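Local coordinates for probable transcriptional regulator, TetR family protein (Rhodococcus sp., PDB 3BJB) that probably binds DNA at cis-regulatory sites through a helix-turn-helix motif and so controls transcription, at residues V71-D76 with T118-S123. Residues are numbered along the deposited sequence; the frame is centred on the assembly and turned at random.
Sequences VAVMVD and TAMIQS
M74 and M120, both selenomethionines, cross at about a right angle and carry most of this buried contact. The methyl CE of M74 lies 3.6 Å from the SE of M120. The two CE methyls, of M74 and M120, are equally near at 3.6 Å. Further back, the SE of M74 rests against the base of the M120 side chain, 4.0 Å from the CB of M120. M74 bends twice, at chi2 (95°) and chi3, which turns its methyl toward the selenium of M120. M120 runs extended through chi2 (-178°) and bends only at its end. That reach also brings the SE of M120 to within 3.8 Å of V73 CG1. The selenium of M120 thus lies between V73 CG1 and the methyl of M74. V71 adds a looser touch, its CG2 4.2 Å from the backbone O of S123. No hydrogen bond joins the segments; the side-chain contacts of V73, M74 and M120 are apolar. The axes of segments 71-76 and 118-123 come within 8.9 Å, at a signed crossing angle of -113°. V73 also packs on A31 and I32 of helix 22-37, and M74 on V138. This is helix-helix packing of the all-helical TetR fold, where helix 66-86, following the predicted helix-turn-helix, meets helix 114-126 of the C-terminal domain.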
ATOM      1  N   VAL B  71      -0.005   2.382 -14.470  1.00 53.13           N
ATOM      2  CA  VAL B  71       1.377   2.149 -14.104  1.00 54.08           C
ATOM      3  C   VAL B  71       2.281   2.998 -14.985  1.00 54.49           C
ATOM      4  O   VAL B  71       3.199   3.645 -14.492  1.00 54.10           O
ATOM      5  CB  VAL B  71       1.735   0.669 -14.226  1.00 54.62           C
ATOM      6  CG1 VAL B  71       3.261   0.485 -14.281  1.00 55.83           C
ATOM      7  CG2 VAL B  71       1.125  -0.107 -13.062  1.00 54.38           C
ATOM      8  N   ALA B  72       2.004   3.020 -16.284  1.00 54.98           N
ATOM      9  CA  ALA B  72       2.715   3.905 -17.208  1.00 54.90           C
ATOM     10  C   ALA B  72       2.470   5.378 -16.864  1.00 56.67           C
ATOM     11  O   ALA B  72       3.356   6.195 -17.070  1.00 57.63           O
ATOM     12  CB  ALA B  72       2.311   3.624 -18.657  1.00 53.03           C
ATOM     13  N   VAL B  73       1.274   5.726 -16.370  1.00 58.16           N
ATOM     14  CA  VAL B  73       0.999   7.120 -15.972  1.00 59.61           C
ATOM     15  C   VAL B  73       1.890   7.468 -14.795  1.00 61.78           C
ATOM     16  O   VAL B  73       2.538   8.497 -14.815  1.00 62.91           O
ATOM     17  CB  VAL B  73      -0.495   7.411 -15.640  1.00 58.33           C
ATOM     18  CG1 VAL B  73      -0.631   8.655 -14.789  1.00 58.07           C
ATOM     19  CG2 VAL B  73      -1.316   7.587 -16.901  1.00 57.69           C
HETATM   20  N   MSE B  74       1.928   6.597 -13.788  1.00 64.72           N
HETATM   21  CA  MSE B  74       2.825   6.722 -12.640  1.00 67.18           C
HETATM   22  C   MSE B  74       4.326   6.916 -13.019  1.00 67.04           C
HETATM   23  O   MSE B  74       4.991   7.814 -12.517  1.00 66.40           O
HETATM   24  CB  MSE B  74       2.640   5.501 -11.755  1.00 70.97           C
HETATM   25  CG  MSE B  74       3.638   5.378 -10.636  1.00 76.73           C
HETATM   26 SE   MSE B  74       3.007   6.131  -8.955  1.00 84.27          SE
HETATM   27  CE  MSE B  74       3.058   8.033  -9.402  1.00 81.94           C
ATOM     28  N   VAL B  75       4.839   6.073 -13.912  1.00 66.12           N
ATOM     29  CA  VAL B  75       6.220   6.153 -14.401  1.00 65.08           C
ATOM     30  C   VAL B  75       6.511   7.507 -15.049  1.00 65.95           C
ATOM     31  O   VAL B  75       7.560   8.133 -14.766  1.00 66.39           O
ATOM     32  CB  VAL B  75       6.527   4.978 -15.374  1.00 64.07           C
ATOM     33  CG1 VAL B  75       7.738   5.251 -16.250  1.00 62.97           C
ATOM     34  CG2 VAL B  75       6.690   3.686 -14.598  1.00 62.96           C
ATOM     35  N   ASP B  76       5.591   7.962 -15.907  1.00 65.12           N
ATOM     36  CA  ASP B  76       5.661   9.313 -16.485  1.00 64.56           C
ATOM     37  C   ASP B  76       5.661  10.407 -15.404  1.00 64.17           C
ATOM     38  O   ASP B  76       6.355  11.417 -15.532  1.00 64.38           O
ATOM     39  CB  ASP B  76       4.500   9.542 -17.463  1.00 64.90           C
ATOM     40  CG  ASP B  76       4.435  10.984 -17.995  1.00 64.99           C
ATOM     41  OD1 ASP B  76       5.331  11.403 -18.780  1.00 64.16           O
ATOM     42  OD2 ASP B  76       3.461  11.684 -17.627  1.00 64.59           O
ATOM     43  N   THR B 118      -4.638   8.286  -6.068  1.00 55.10           N
ATOM     44  CA  THR B 118      -5.278   7.063  -5.700  1.00 56.50           C
ATOM     45  C   THR B 118      -5.293   6.080  -6.856  1.00 58.97           C
ATOM     46  O   THR B 118      -4.930   4.905  -6.670  1.00 63.35           O
ATOM     47  CB  THR B 118      -6.681   7.386  -5.271  1.00 58.35           C
ATOM     48  OG1 THR B 118      -6.618   8.363  -4.222  1.00 59.59           O
ATOM     49  CG2 THR B 118      -7.412   6.181  -4.827  1.00 57.39           C
ATOM     50  N   ALA B 119      -5.668   6.497  -8.060  1.00 57.95           N
ATOM     51  CA  ALA B 119      -5.610   5.542  -9.165  1.00 58.57           C
ATOM     52  C   ALA B 119      -4.194   5.025  -9.481  1.00 60.89           C
ATOM     53  O   ALA B 119      -4.044   3.889  -9.949  1.00 61.02           O
ATOM     54  CB  ALA B 119      -6.240   6.121 -10.404  1.00 59.95           C
HETATM   55  N   MSE B 120      -3.162   5.833  -9.243  1.00 61.68           N
HETATM   56  CA  MSE B 120      -1.828   5.385  -9.588  1.00 67.01           C
HETATM   57  C   MSE B 120      -1.280   4.458  -8.539  1.00 65.84           C
HETATM   58  O   MSE B 120      -0.668   3.454  -8.859  1.00 66.30           O
HETATM   59  CB  MSE B 120      -0.871   6.546  -9.790  1.00 67.97           C
HETATM   60  CG  MSE B 120      -1.280   7.537 -10.880  1.00 70.30           C
HETATM   61 SE   MSE B 120       0.067   8.964 -11.114  1.00 74.75          SE
HETATM   62  CE  MSE B 120      -0.049   9.843  -9.376  1.00 70.64           C
ATOM     63  N   ILE B 121      -1.474   4.835  -7.285  1.00 66.17           N
ATOM     64  CA  ILE B 121      -1.118   4.040  -6.138  1.00 66.60           C
ATOM     65  C   ILE B 121      -1.887   2.688  -6.162  1.00 67.39           C
ATOM     66  O   ILE B 121      -1.281   1.610  -6.044  1.00 66.00           O
ATOM     67  CB  ILE B 121      -1.433   4.819  -4.836  1.00 67.89           C
ATOM     68  CG1 ILE B 121      -0.761   6.212  -4.825  1.00 67.71           C
ATOM     69  CG2 ILE B 121      -1.161   3.980  -3.572  1.00 68.08           C
ATOM     70  CD1 ILE B 121       0.693   6.237  -4.465  1.00 68.92           C
ATOM     71  N   GLN B 122      -3.205   2.711  -6.332  1.00 67.14           N
ATOM     72  CA  GLN B 122      -3.892   1.422  -6.283  1.00 68.64           C
ATOM     73  C   GLN B 122      -3.421   0.555  -7.382  1.00 69.12           C
ATOM     74  O   GLN B 122      -3.197  -0.622  -7.163  1.00 72.35           O
ATOM     75  CB  GLN B 122      -5.394   1.520  -6.315  1.00 68.83           C
ATOM     76  CG  GLN B 122      -5.918   1.947  -5.006  1.00 71.16           C
ATOM     77  CD  GLN B 122      -7.409   2.251  -5.061  1.00 73.57           C
ATOM     78  OE1 GLN B 122      -8.164   1.664  -5.877  1.00 73.17           O
ATOM     79  NE2 GLN B 122      -7.852   3.168  -4.184  1.00 72.85           N
ATOM     80  N   SER B 123      -3.217   1.138  -8.554  1.00 69.93           N
ATOM     81  CA  SER B 123      -2.701   0.399  -9.699  1.00 69.89           C
ATOM     82  C   SER B 123      -1.366  -0.261  -9.439  1.00 70.29           C
ATOM     83  O   SER B 123      -1.178  -1.397  -9.793  1.00 72.41           O
ATOM     84  CB  SER B 123      -2.619   1.309 -10.917  1.00 69.78           C
ATOM     85  OG  SER B 123      -3.849   1.301 -11.607  1.00 68.62           O
TER